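Local coordinates for methionine-binding protein (Coxiella burnetii, PDB 3TQW), which binds methionine and probably delivers it to an ABC transporter as the substrate-binding lipoprotein of a methionine uptake system, at residues I78-V83 with P196-V201; E14-E19 with K230-D235; K74-G79 with V203-K208; F82-G87 with D235-A240; E19-V24 with P223-A228. One frame throughout, in Å; residues are numbered along the deposited sequence. Where two conformers were deposited one is given.

In the fold
Contacts 1, 3 and 4 follow strand 75-83 through one mixed sheet: contacts 1 and 3 pair it with strand 198-204, their centres 13 Å apart, and contact 4 adds the C-terminal strand 238-239 along its other edge. Contacts 2 and 5 join helices 13-29 and 223-233, which pack beside that sheet, with centres 9 Å apart. F82 ties the two layers together, its CE2 lying 3.6 Å from L17 CD2. The bound methionine sits where contacts 1, 2 and 4 converge, touched by N199, E14 and Y84. Contact 3 is more remote, the side chain of I75 being about 12 Å from the ligand, and V225 in contact 5 is about 14 Å away.

Contact 1: residues I78-V83 with P196-V201; sequences IGKTFV and PYANVV. With MET (methionine), chain C.
Strands 78-83 and 198-201 run antiparallel at 152°, their axes approaching to 4.4 Å, with K80 and V200 forming a non-hydrogen-bonded pair. I78 N donates to V201 O at 2.9 Å, and V201 N returns a bond of the same length to G79 O. Further along, T81 N donates to N199 O at 2.8 Å, while N199 N donates to F82 O at 2.7 Å. Between them T81 tucks its OG1 close to the CB of N199 and turns CG2 toward V201 CG2. I78 crosses V201 at a slant, CG1 against CG1 at 3.9 Å; helix 211-220 packs on both side chains. These are neighbouring inner strands of the mixed sheet of one lobe of a periplasmic binding protein fold, and N199 belongs to the methionine pocket. With CG anti to its carbonyl carbon (chi1 -73°), N199 sends its amide to the ligand, where R116 also bonds. On the K80 and V200 face, K80 CD lies 3.9 Å from A198 CB.

Contact 2: residues E14-E19 with K230-D235; sequences ETQLME and KKIFGD. With MET (methionine), chain C.
E14 does two jobs: its aliphatic CG leans on the ring of F233, while its carboxylate reaches into the ligand pocket, with OE2 2.8 Å from the amino N of the bound methionine. The residue lies near the start of helix 13-29, which packs on helix 223-233 in one lobe of the periplasmic binding protein fold. E14 and F233 cross at about a right angle, CG to CZ 3.9 Å, and the carboxylate and ring planes are 51° apart. The chain extends beyond CG (chi2 175°), which carries the acid past the ring to the ligand; its negative charge would probably favour a protonated amino group there. L17 approaches the same ring from the edge, its CB 4.4 Å from CE2. I232 makes the second point of contact, its CD1 touching Q16 CB at 4.0 Å and the backbone of L17. I232 also lays CG2 over one face of the F233 ring, near its rim, and Y84 meets that ring with planes at about 50°. G234, the first residue past the helix, has a positive phi. No hydrogen bond joins the two segments, and I232 CD1 lies 3.8 Å from L17 N.

Contact 3: residues K74-G79 with V203-K208; sequences KIVSIG and VREDDK
V76 and V203 face each other as an antiparallel hydrogen-bonded pair, linked by V76 N to V203 O and V203 N to V76 O, both 2.9 Å and nearly straight. This is the end of the ladder between strands 75-83 and 198-204 in the mixed sheet of a periplasmic binding protein lobe. One step on, E205 N donates to K74 O as the second strand gives way to a 3-10 turn. Between these bonds I75 CA brings its hydrogen to V203 O, and I75 also rests CG2 near that oxygen. The apolar part is a crossing of I78 and V203 at about a right angle: CD1 of I78 meets CG1 of V203 at 3.6 Å, and L213 of helix 211-220 packs on both. V76 has a mixed neighbourhood, with CG2 3.9 Å from K208 CB and CG1 beside the carboxylate of E205. That acid bends at chi2 (66°), which folds it back over the valine, and a salt bridge from K208 NZ to E205 OE2 (3.0 Å) joins the two side chains that flank V76. Further out, R204 points away from strand 75-83. Its NH1 bonds to the carbonyls of L48 and V53, and its NH2 forms a salt bridge to D207. At the far end S77 makes an ST turn, its OG accepting from G79 N at 3.2 Å.

Contact 4: residues F82-G87 with D235-A240; sequences FVYPMG and DGAIPA
V83 and I238 lie side by side on one face of the sheet, pointing the same way, with V83 CG1 beside I238 CB in the conformer given. P85 closes the row at about a right angle, its CG 3.8 Å from I238 CD1. Away from this pair, the rings of F82 and Y84 both touch A237: its CB is 3.6 Å from Y84 CE1, while F82 also slants across P239, CE1 to CG at 4.0 Å. Around this centre V83 and I238 form an antiparallel hydrogen-bonded pair, V83 N to I238 O (2.8 Å) and I238 N to V83 O, which adds the C-terminal strand 238-239 to the edge of the mixed sheet in this binding-protein lobe. Where the chains part, one water donates to both P85 O and G236 O, the latter at 2.8 Å, and G236 O also lies near the plane of the Y84 ring, at its edge. Y84, just beyond the paired residues, touches the bound methionine. Two backbone bonds plus apolar packing thus hold 238-239 on the edge of strand 75-83.

Contact 5: residues E19-V24 with P223-A228; sequences EVAKQV and PAVLSA
V225 pushes its CG2 methyl onto the backbone of helix 13-29 at A21, where the small side chain lets it come to 3.5 Å from A21 CA. This is an antiparallel helix pair, 19-24 against 223-228, with short-segment axes at 164° and 9.0 Å apart, on one side of the sheet in the binding-protein lobe. The seam is made of three valines and three alanines. V20 is one bump of helix 13-29: its two methyls straddle the CB of A228, CG2 at 3.8 Å and CG1 slightly further, and CG1 also lies over A224 O. One turn later V24 turns CG2 to the CB of A224, again at 3.8 Å. V225 CG2 sits against A21, with V20 CG1 at 4.1 Å and V24 a little farther. Its CG2 is placed anti to the carbonyl carbon while CG1 is anti to the backbone N (chi1 171°), so that one branch enters the A21 hollow and the other heads toward L17 and F82. The three alanines offer only a methyl each, leaving hollows that the valine branches fill, consistent with the 9.0 Å axis distance. L220 of helix 211-220 packs on A21 and A219 on V24, extending the apolar seam beyond the pair. No hydrogen bond crosses it, and the CB of A21 rests 3.8 Å from V225 CG2.

Contact 1: residues I78-V83 with P196-V201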
# COMPACT_ATOMS: atom_id res chain seq x y z
N ILE A 78 -10.38 10.01 7.08
CA ILE A 78 -11.63 10.67 6.71
C ILE A 78 -12.23 10.13 5.41
O ILE A 78 -13.16 10.71 4.85
CB ILE A 78 -11.48 12.20 6.63
CG1 ILE A 78 -10.34 12.60 5.68
CG2 ILE A 78 -11.22 12.76 8.02
CD1 ILE A 78 -10.34 14.08 5.31
N GLY A 79 -11.71 9.00 4.94
CA GLY A 79 -12.26 8.37 3.75
C GLY A 79 -11.30 7.49 2.99
O GLY A 79 -10.08 7.65 3.09
N LYS A 80 -11.85 6.55 2.23
CA LYS A 80 -11.06 5.61 1.45
C LYS A 80 -10.84 6.12 0.03
O LYS A 80 -11.65 6.89 -0.50
CB LYS A 80 -11.76 4.24 1.40
CG LYS A 80 -11.98 3.61 2.76
CD LYS A 80 -12.74 2.29 2.63
CE LYS A 80 -13.06 1.67 3.99
NZ LYS A 80 -14.02 2.50 4.77
N THR A 81 -9.74 5.70 -0.58
CA THR A 81 -9.42 6.11 -1.94
C THR A 81 -9.51 4.92 -2.88
O THR A 81 -10.50 4.75 -3.61
CB THR A 81 -8.01 6.72 -2.02
OG1 THR A 81 -7.06 5.79 -1.48
CG2 THR A 81 -7.96 8.00 -1.22
N PHE A 82 -8.48 4.08 -2.87
CA PHE A 82 -8.48 2.87 -3.67
C PHE A 82 -7.86 1.74 -2.87
O PHE A 82 -7.06 1.98 -1.96
CB PHE A 82 -7.65 3.07 -4.95
CG PHE A 82 -8.17 4.16 -5.85
CD1 PHE A 82 -8.98 3.85 -6.93
CD2 PHE A 82 -7.82 5.48 -5.63
CE1 PHE A 82 -9.46 4.85 -7.75
CE2 PHE A 82 -8.30 6.48 -6.45
CZ PHE A 82 -9.11 6.17 -7.52
N VAL A 83 -8.23 0.51 -3.19
CA VAL A 83 -7.49 -0.64 -2.71
C VAL A 83 -6.57 -1.10 -3.84
O VAL A 83 -6.96 -1.09 -5.01
CB VAL A 83 -8.41 -1.78 -2.25
CG1 VAL A 83 -9.34 -2.21 -3.38
CG2 VAL A 83 -7.58 -2.97 -1.76
N PRO A 196 -8.99 -5.76 3.81
CA PRO A 196 -8.98 -4.60 4.72
C PRO A 196 -7.95 -3.53 4.33
O PRO A 196 -7.69 -2.65 5.14
CB PRO A 196 -8.59 -5.23 6.06
CG PRO A 196 -7.83 -6.45 5.70
CD PRO A 196 -8.42 -6.97 4.43
N TYR A 197 -7.41 -3.59 3.11
CA TYR A 197 -6.27 -2.74 2.76
C TYR A 197 -6.55 -1.58 1.80
O TYR A 197 -5.65 -1.13 1.10
CB TYR A 197 -5.12 -3.59 2.23
CG TYR A 197 -4.69 -4.64 3.24
CD1 TYR A 197 -4.91 -5.99 3.00
CD2 TYR A 197 -4.11 -4.27 4.44
CE1 TYR A 197 -4.54 -6.94 3.93
CE2 TYR A 197 -3.73 -5.21 5.37
CZ TYR A 197 -3.95 -6.55 5.12
OH TYR A 197 -3.58 -7.49 6.05
N ALA A 198 -7.79 -1.08 1.79
CA ALA A 198 -8.08 0.14 1.05
C ALA A 198 -7.23 1.27 1.62
O ALA A 198 -7.06 1.37 2.84
CB ALA A 198 -9.56 0.49 1.16
N ASN A 199 -6.68 2.11 0.76
CA ASN A 199 -5.92 3.25 1.24
C ASN A 199 -6.85 4.38 1.66
O ASN A 199 -8.03 4.42 1.27
CB ASN A 199 -4.91 3.72 0.20
CG ASN A 199 -3.72 2.77 0.07
OD1 ASN A 199 -3.84 1.57 0.35
ND2 ASN A 199 -2.58 3.30 -0.33
N VAL A 200 -6.34 5.28 2.49
CA VAL A 200 -7.19 6.30 3.08
C VAL A 200 -6.54 7.67 3.04
O VAL A 200 -5.32 7.79 2.85
CB VAL A 200 -7.53 5.96 4.55
CG1 VAL A 200 -8.21 4.60 4.64
CG2 VAL A 200 -6.27 5.99 5.42
N VAL A 201 -7.36 8.69 3.21
CA VAL A 201 -6.85 10.02 3.49
C VAL A 201 -6.87 10.20 4.99
O VAL A 201 -7.92 10.07 5.63
CB VAL A 201 -7.71 11.10 2.81
CG1 VAL A 201 -7.25 12.48 3.26
CG2 VAL A 201 -7.61 10.97 1.28
N MET C . -0.13 1.92 -1.12
CA MET C . 0.30 0.82 -0.25
C MET C . -0.58 -0.40 -0.48
O MET C . -1.79 -0.25 -0.68
CB MET C . 0.23 1.26 1.22
CG MET C . 0.71 0.23 2.25
SD MET C . 0.59 0.86 3.95
CE MET C . 1.80 2.17 3.88
OXT MET C . -0.13 -1.55 -0.48

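Contact 2: residues E14-E19 with K230-D235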
# COMPACT_ATOMS: atom_id res chain seq x y z
N GLU A 14 1.33 6.92 -7.09
CA GLU A 14 0.28 7.53 -6.28
C GLU A 14 0.38 9.06 -6.24
O GLU A 14 -0.61 9.76 -6.07
CB GLU A 14 0.25 6.95 -4.87
CG GLU A 14 -0.09 5.46 -4.86
CD GLU A 14 0.01 4.83 -3.49
OE1 GLU A 14 0.16 5.58 -2.50
OE2 GLU A 14 -0.07 3.59 -3.41
N THR A 15 1.60 9.57 -6.39
CA THR A 15 1.80 11.00 -6.49
C THR A 15 1.23 11.51 -7.81
O THR A 15 0.66 12.59 -7.87
CB THR A 15 3.29 11.37 -6.34
OG1 THR A 15 3.69 11.12 -4.99
CG2 THR A 15 3.52 12.85 -6.65
N GLN A 16 1.37 10.71 -8.88
CA GLN A 16 0.76 11.07 -10.16
C GLN A 16 -0.75 11.13 -10.02
O GLN A 16 -1.40 12.04 -10.53
CB GLN A 16 1.13 10.07 -11.26
CG GLN A 16 2.60 10.07 -11.60
CD GLN A 16 2.95 9.09 -12.71
OE1 GLN A 16 3.95 8.39 -12.64
NE2 GLN A 16 2.12 9.05 -13.75
N LEU A 17 -1.31 10.16 -9.31
CA LEU A 17 -2.74 10.14 -9.06
C LEU A 17 -3.14 11.42 -8.32
O LEU A 17 -4.13 12.07 -8.66
CB LEU A 17 -3.14 8.90 -8.24
CG LEU A 17 -4.64 8.75 -8.01
CD1 LEU A 17 -5.33 8.41 -9.33
CD2 LEU A 17 -4.93 7.69 -6.97
N MSE A 18 -2.36 11.78 -7.31
CA MSE A 18 -2.66 12.98 -6.53
C MSE A 18 -2.53 14.25 -7.37
O MSE A 18 -3.23 15.24 -7.12
CB MSE A 18 -1.78 13.07 -5.28
CG MSE A 18 -2.07 14.30 -4.41
SE MSE A 18 -3.88 14.33 -3.64
CE MSE A 18 -3.67 12.90 -2.33
N GLU A 19 -1.66 14.23 -8.37
CA GLU A 19 -1.51 15.39 -9.25
C GLU A 19 -2.82 15.65 -10.00
O GLU A 19 -3.21 16.79 -10.21
CB GLU A 19 -0.37 15.21 -10.25
CG GLU A 19 1.02 15.36 -9.67
CD GLU A 19 1.45 16.80 -9.45
OE1 GLU A 19 0.68 17.73 -9.79
OE2 GLU A 19 2.57 17.00 -8.94
N LYS A 230 -7.20 4.36 -13.74
CA LYS A 230 -7.21 3.35 -14.79
C LYS A 230 -5.95 3.40 -15.65
O LYS A 230 -5.37 2.36 -15.97
CB LYS A 230 -8.44 3.51 -15.70
CG LYS A 230 -9.61 2.59 -15.36
CD LYS A 230 -10.45 3.14 -14.22
CE LYS A 230 -11.65 2.26 -13.91
NZ LYS A 230 -12.45 2.76 -12.74
N LYS A 231 -5.52 4.60 -16.02
CA LYS A 231 -4.34 4.73 -16.88
C LYS A 231 -3.05 4.39 -16.13
O LYS A 231 -2.13 3.80 -16.69
CB LYS A 231 -4.25 6.13 -17.48
CG LYS A 231 -5.46 6.56 -18.32
CD LYS A 231 -5.09 7.72 -19.23
CE LYS A 231 -6.29 8.61 -19.58
NZ LYS A 231 -7.58 7.89 -19.64
N ILE A 232 -2.99 4.75 -14.85
CA ILE A 232 -1.78 4.56 -14.06
C ILE A 232 -1.68 3.13 -13.51
O ILE A 232 -0.61 2.53 -13.53
CB ILE A 232 -1.71 5.57 -12.89
CG1 ILE A 232 -1.67 7.01 -13.43
CG2 ILE A 232 -0.50 5.30 -12.01
CD1 ILE A 232 -2.08 8.05 -12.41
N PHE A 233 -2.80 2.59 -13.02
CA PHE A 233 -2.80 1.32 -12.30
C PHE A 233 -3.55 0.18 -13.00
O PHE A 233 -3.43 -0.98 -12.60
CB PHE A 233 -3.42 1.51 -10.91
CG PHE A 233 -2.67 2.47 -10.03
CD1 PHE A 233 -1.54 2.06 -9.33
CD2 PHE A 233 -3.10 3.78 -9.88
CE1 PHE A 233 -0.85 2.94 -8.51
CE2 PHE A 233 -2.41 4.67 -9.07
CZ PHE A 233 -1.29 4.24 -8.38
N GLY A 234 -4.32 0.52 -14.03
CA GLY A 234 -5.18 -0.47 -14.66
C GLY A 234 -6.05 -1.14 -13.61
O GLY A 234 -6.55 -0.48 -12.69
N ASP A 235 -6.23 -2.45 -13.74
CA ASP A 235 -7.02 -3.23 -12.79
C ASP A 235 -6.35 -3.32 -11.41
O ASP A 235 -6.90 -3.91 -10.49
CB ASP A 235 -7.28 -4.64 -13.32
CG ASP A 235 -8.10 -4.63 -14.60
OD1 ASP A 235 -8.83 -3.65 -14.83
OD2 ASP A 235 -8.02 -5.61 -15.37
N MET C . -0.13 1.92 -1.12
CA MET C . 0.30 0.82 -0.25
C MET C . -0.58 -0.40 -0.48
O MET C . -1.79 -0.25 -0.68
CB MET C . 0.23 1.26 1.22
CG MET C . 0.71 0.23 2.25
SD MET C . 0.59 0.86 3.95
CE MET C . 1.80 2.17 3.88
OXT MET C . -0.13 -1.55 -0.48

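Contact 3: residues K74-G79 with V203-K208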
# COMPACT_ATOMS: atom_id res chain seq x y z
N LYS A 74 -2.19 11.29 17.01
CA LYS A 74 -3.63 11.52 16.99
C LYS A 74 -4.08 11.84 15.56
O LYS A 74 -4.22 13.00 15.17
CB LYS A 74 -4.03 12.62 17.97
CG LYS A 74 -3.67 12.29 19.42
CD LYS A 74 -4.34 13.22 20.41
CE LYS A 74 -3.90 14.67 20.22
NZ LYS A 74 -2.46 14.88 20.52
N ILE A 75 -4.28 10.77 14.78
CA ILE A 75 -4.59 10.86 13.37
C ILE A 75 -5.75 9.94 13.07
O ILE A 75 -5.86 8.87 13.66
CB ILE A 75 -3.39 10.37 12.53
CG1 ILE A 75 -2.22 11.35 12.63
CG2 ILE A 75 -3.81 10.16 11.07
CD1 ILE A 75 -0.91 10.78 12.09
N VAL A 76 -6.62 10.35 12.16
CA VAL A 76 -7.78 9.55 11.80
C VAL A 76 -7.98 9.55 10.29
O VAL A 76 -7.55 10.46 9.59
CB VAL A 76 -9.07 10.10 12.46
CG1 VAL A 76 -8.98 9.99 13.97
CG2 VAL A 76 -9.32 11.55 12.03
N SER A 77 -8.65 8.51 9.79
CA SER A 77 -9.03 8.45 8.38
C SER A 77 -10.31 9.26 8.17
O SER A 77 -11.22 9.20 9.00
CB SER A 77 -9.27 7.00 7.95
OG SER A 77 -9.91 6.96 6.69
N ILE A 78 -10.38 10.01 7.08
CA ILE A 78 -11.63 10.67 6.71
C ILE A 78 -12.23 10.13 5.41
O ILE A 78 -13.16 10.71 4.85
CB ILE A 78 -11.48 12.20 6.63
CG1 ILE A 78 -10.34 12.60 5.68
CG2 ILE A 78 -11.22 12.76 8.02
CD1 ILE A 78 -10.34 14.08 5.31
N GLY A 79 -11.71 9.00 4.94
CA GLY A 79 -12.26 8.37 3.75
C GLY A 79 -11.30 7.49 2.99
O GLY A 79 -10.08 7.65 3.09
N VAL A 203 -5.94 12.60 8.42
CA VAL A 203 -5.75 13.97 8.88
C VAL A 203 -5.59 13.96 10.40
O VAL A 203 -5.84 12.95 11.06
CB VAL A 203 -6.96 14.85 8.52
CG1 VAL A 203 -7.22 14.83 7.02
CG2 VAL A 203 -8.20 14.39 9.29
N ARG A 204 -5.17 15.09 10.96
CA ARG A 204 -5.10 15.21 12.41
C ARG A 204 -6.50 15.12 13.01
O ARG A 204 -7.47 15.63 12.44
CB ARG A 204 -4.41 16.51 12.83
CG ARG A 204 -2.92 16.54 12.51
CD ARG A 204 -2.28 17.85 12.98
NE ARG A 204 -2.77 19.00 12.22
CZ ARG A 204 -2.29 19.37 11.03
NH1 ARG A 204 -1.31 18.69 10.46
NH2 ARG A 204 -2.80 20.44 10.42
N GLU A 205 -6.60 14.46 14.15
CA GLU A 205 -7.87 14.31 14.86
C GLU A 205 -8.65 15.62 14.95
O GLU A 205 -9.86 15.64 14.71
CB GLU A 205 -7.61 13.74 16.26
CG GLU A 205 -8.73 14.00 17.25
CD GLU A 205 -10.01 13.26 16.90
OE1 GLU A 205 -9.94 12.31 16.09
OE2 GLU A 205 -11.08 13.64 17.42
N ASP A 206 -7.97 16.70 15.30
CA ASP A 206 -8.63 17.99 15.45
C ASP A 206 -9.20 18.54 14.13
O ASP A 206 -10.05 19.43 14.14
CB ASP A 206 -7.69 19.02 16.08
CG ASP A 206 -7.49 18.78 17.57
OD1 ASP A 206 -8.32 18.08 18.18
OD2 ASP A 206 -6.51 19.31 18.13
N ASP A 207 -8.73 18.01 13.00
CA ASP A 207 -9.15 18.51 11.69
C ASP A 207 -10.14 17.60 10.97
O ASP A 207 -10.38 17.78 9.78
CB ASP A 207 -7.93 18.71 10.77
CG ASP A 207 -6.97 19.76 11.28
OD1 ASP A 207 -7.39 20.62 12.08
OD2 ASP A 207 -5.79 19.74 10.86
N LYS A 208 -10.69 16.61 11.67
CA LYS A 208 -11.52 15.61 10.99
C LYS A 208 -12.76 16.18 10.30
O LYS A 208 -13.28 15.59 9.36
CB LYS A 208 -11.93 14.50 11.95
CG LYS A 208 -12.99 14.93 12.94
CD LYS A 208 -13.51 13.76 13.75
CE LYS A 208 -12.81 13.66 15.08
NZ LYS A 208 -13.69 13.05 16.12

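Contact 4: residues F82-G87 with D235-A240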
# COMPACT_ATOMS: atom_id res chain seq x y z
N PHE A 82 -8.48 4.08 -2.87
CA PHE A 82 -8.48 2.87 -3.67
C PHE A 82 -7.86 1.74 -2.87
O PHE A 82 -7.06 1.98 -1.96
CB PHE A 82 -7.65 3.07 -4.95
CG PHE A 82 -8.17 4.16 -5.85
CD1 PHE A 82 -8.98 3.85 -6.93
CD2 PHE A 82 -7.82 5.48 -5.63
CE1 PHE A 82 -9.46 4.85 -7.75
CE2 PHE A 82 -8.30 6.48 -6.45
CZ PHE A 82 -9.11 6.17 -7.52
N VAL A 83 -8.23 0.51 -3.19
CA VAL A 83 -7.49 -0.64 -2.71
C VAL A 83 -6.57 -1.10 -3.84
O VAL A 83 -6.96 -1.09 -5.01
CB VAL A 83 -8.41 -1.78 -2.25
CG1 VAL A 83 -9.34 -2.21 -3.38
CG2 VAL A 83 -7.58 -2.97 -1.76
N TYR A 84 -5.35 -1.49 -3.49
CA TYR A 84 -4.35 -1.89 -4.48
C TYR A 84 -3.93 -3.33 -4.19
O TYR A 84 -2.94 -3.56 -3.49
CB TYR A 84 -3.12 -0.98 -4.41
CG TYR A 84 -3.40 0.49 -4.63
CD1 TYR A 84 -3.53 1.02 -5.91
CD2 TYR A 84 -3.51 1.37 -3.55
CE1 TYR A 84 -3.77 2.37 -6.12
CE2 TYR A 84 -3.75 2.73 -3.74
CZ TYR A 84 -3.88 3.22 -5.03
OH TYR A 84 -4.12 4.56 -5.23
N PRO A 85 -4.68 -4.31 -4.73
CA PRO A 85 -4.42 -5.71 -4.40
C PRO A 85 -2.96 -6.09 -4.59
O PRO A 85 -2.41 -5.92 -5.68
CB PRO A 85 -5.31 -6.47 -5.39
CG PRO A 85 -6.46 -5.55 -5.60
CD PRO A 85 -5.86 -4.16 -5.61
N MSE A 86 -2.35 -6.59 -3.53
CA MSE A 86 -0.93 -6.92 -3.52
C MSE A 86 -0.62 -8.18 -4.32
O MSE A 86 -1.33 -9.19 -4.22
CB MSE A 86 -0.44 -7.07 -2.07
CG MSE A 86 0.97 -7.61 -1.94
SE MSE A 86 1.48 -7.82 -0.06
CE MSE A 86 1.93 -5.97 0.33
N GLY A 87 0.46 -8.13 -5.10
CA GLY A 87 0.85 -9.26 -5.93
C GLY A 87 2.08 -9.99 -5.41
O GLY A 87 2.85 -9.43 -4.62
N ASP A 235 -6.23 -2.45 -13.74
CA ASP A 235 -7.02 -3.23 -12.79
C ASP A 235 -6.35 -3.32 -11.41
O ASP A 235 -6.90 -3.91 -10.49
CB ASP A 235 -7.28 -4.64 -13.32
CG ASP A 235 -8.10 -4.63 -14.60
OD1 ASP A 235 -8.83 -3.65 -14.83
OD2 ASP A 235 -8.02 -5.61 -15.37
N GLY A 236 -5.16 -2.73 -11.29
CA GLY A 236 -4.41 -2.79 -10.05
C GLY A 236 -4.90 -1.82 -8.99
O GLY A 236 -4.45 -1.86 -7.84
N ALA A 237 -5.82 -0.94 -9.38
CA ALA A 237 -6.46 -0.03 -8.44
C ALA A 237 -7.97 -0.18 -8.51
O ALA A 237 -8.57 -0.11 -9.59
CB ALA A 237 -6.06 1.41 -8.73
N ILE A 238 -8.59 -0.39 -7.36
CA ILE A 238 -10.03 -0.54 -7.27
C ILE A 238 -10.60 0.55 -6.38
O ILE A 238 -10.22 0.66 -5.22
CB ILE A 238 -10.41 -1.90 -6.69
CG1 ILE A 238 -9.70 -3.01 -7.46
CG2 ILE A 238 -11.93 -2.10 -6.72
CD1 ILE A 238 -9.86 -4.36 -6.86
N PRO A 239 -11.51 1.37 -6.93
CA PRO A 239 -12.16 2.45 -6.17
C PRO A 239 -12.74 1.89 -4.88
O PRO A 239 -13.35 0.83 -4.89
CB PRO A 239 -13.27 2.91 -7.12
CG PRO A 239 -12.73 2.62 -8.48
CD PRO A 239 -11.96 1.34 -8.34
N ALA A 240 -12.52 2.59 -3.77
CA ALA A 240 -12.95 2.11 -2.47
C ALA A 240 -13.79 3.14 -1.72
O ALA A 240 -14.36 2.84 -0.68
CB ALA A 240 -11.75 1.68 -1.63
OXT ALA A 240 -13.91 4.30 -2.14
O HOH W 1 -2.59 -3.83 -7.30

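Contact 5: residues E19-V24 with P223-A228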
# COMPACT_ATOMS: atom_id res chain seq x y z
N GLU A 19 -1.66 14.23 -8.37
CA GLU A 19 -1.51 15.39 -9.25
C GLU A 19 -2.82 15.65 -10.00
O GLU A 19 -3.21 16.79 -10.21
CB GLU A 19 -0.37 15.21 -10.25
CG GLU A 19 1.02 15.36 -9.67
CD GLU A 19 1.45 16.80 -9.45
OE1 GLU A 19 0.68 17.73 -9.79
OE2 GLU A 19 2.57 17.00 -8.94
N VAL A 20 -3.49 14.58 -10.42
CA VAL A 20 -4.76 14.73 -11.10
C VAL A 20 -5.81 15.21 -10.11
O VAL A 20 -6.63 16.07 -10.42
CB VAL A 20 -5.20 13.42 -11.78
CG1 VAL A 20 -6.59 13.58 -12.40
CG2 VAL A 20 -4.19 13.01 -12.84
N ALA A 21 -5.78 14.66 -8.91
CA ALA A 21 -6.73 15.08 -7.88
C ALA A 21 -6.55 16.57 -7.57
O ALA A 21 -7.52 17.29 -7.32
CB ALA A 21 -6.56 14.24 -6.62
N LYS A 22 -5.30 17.02 -7.59
CA LYS A 22 -4.98 18.42 -7.32
C LYS A 22 -5.58 19.35 -8.38
O LYS A 22 -6.04 20.45 -8.07
CB LYS A 22 -3.45 18.61 -7.23
CG LYS A 22 -2.94 20.02 -7.48
CD LYS A 22 -1.40 20.01 -7.51
CE LYS A 22 -0.83 21.33 -8.02
NZ LYS A 22 -0.95 22.41 -7.02
N GLN A 23 -5.56 18.90 -9.63
CA GLN A 23 -6.15 19.67 -10.71
C GLN A 23 -7.65 19.76 -10.54
O GLN A 23 -8.25 20.82 -10.72
CB GLN A 23 -5.83 19.03 -12.06
CG GLN A 23 -4.36 19.05 -12.44
CD GLN A 23 -4.05 18.03 -13.52
OE1 GLN A 23 -3.02 17.34 -13.47
NE2 GLN A 23 -4.95 17.91 -14.50
N VAL A 24 -8.27 18.63 -10.22
CA VAL A 24 -9.71 18.59 -9.97
C VAL A 24 -10.05 19.51 -8.80
O VAL A 24 -11.02 20.26 -8.86
CB VAL A 24 -10.18 17.16 -9.65
CG1 VAL A 24 -11.61 17.16 -9.09
CG2 VAL A 24 -10.09 16.29 -10.91
N PRO A 223 -14.68 11.56 -11.37
CA PRO A 223 -14.51 10.83 -12.64
C PRO A 223 -13.09 10.97 -13.19
O PRO A 223 -12.51 9.97 -13.61
CB PRO A 223 -15.51 11.53 -13.57
CG PRO A 223 -16.59 12.00 -12.65
CD PRO A 223 -15.89 12.41 -11.38
N ALA A 224 -12.53 12.17 -13.17
CA ALA A 224 -11.19 12.38 -13.72
C ALA A 224 -10.11 11.59 -12.97
O ALA A 224 -9.19 11.05 -13.59
CB ALA A 224 -10.85 13.87 -13.75
N VAL A 225 -10.22 11.52 -11.65
CA VAL A 225 -9.25 10.76 -10.87
C VAL A 225 -9.43 9.26 -11.10
O VAL A 225 -8.45 8.51 -11.20
CB VAL A 225 -9.30 11.09 -9.37
CG1 VAL A 225 -8.44 10.11 -8.57
CG2 VAL A 225 -8.80 12.51 -9.13
N LEU A 226 -10.68 8.81 -11.21
CA LEU A 226 -10.94 7.40 -11.51
C LEU A 226 -10.38 7.04 -12.88
O LEU A 226 -9.77 5.99 -13.06
CB LEU A 226 -12.43 7.09 -11.47
CG LEU A 226 -13.10 7.32 -10.12
CD1 LEU A 226 -14.61 7.12 -10.22
CD2 LEU A 226 -12.50 6.40 -9.08
N SER A 227 -10.58 7.93 -13.85
CA SER A 227 -10.06 7.72 -15.19
C SER A 227 -8.53 7.65 -15.18
O SER A 227 -7.93 6.80 -15.84
CB SER A 227 -10.56 8.81 -16.14
OG SER A 227 -10.04 8.65 -17.44
N ALA A 228 -7.90 8.54 -14.41
CA ALA A 228 -6.44 8.53 -14.29
C ALA A 228 -5.93 7.28 -13.58
O ALA A 228 -4.88 6.74 -13.95
CB ALA A 228 -5.95 9.78 -13.57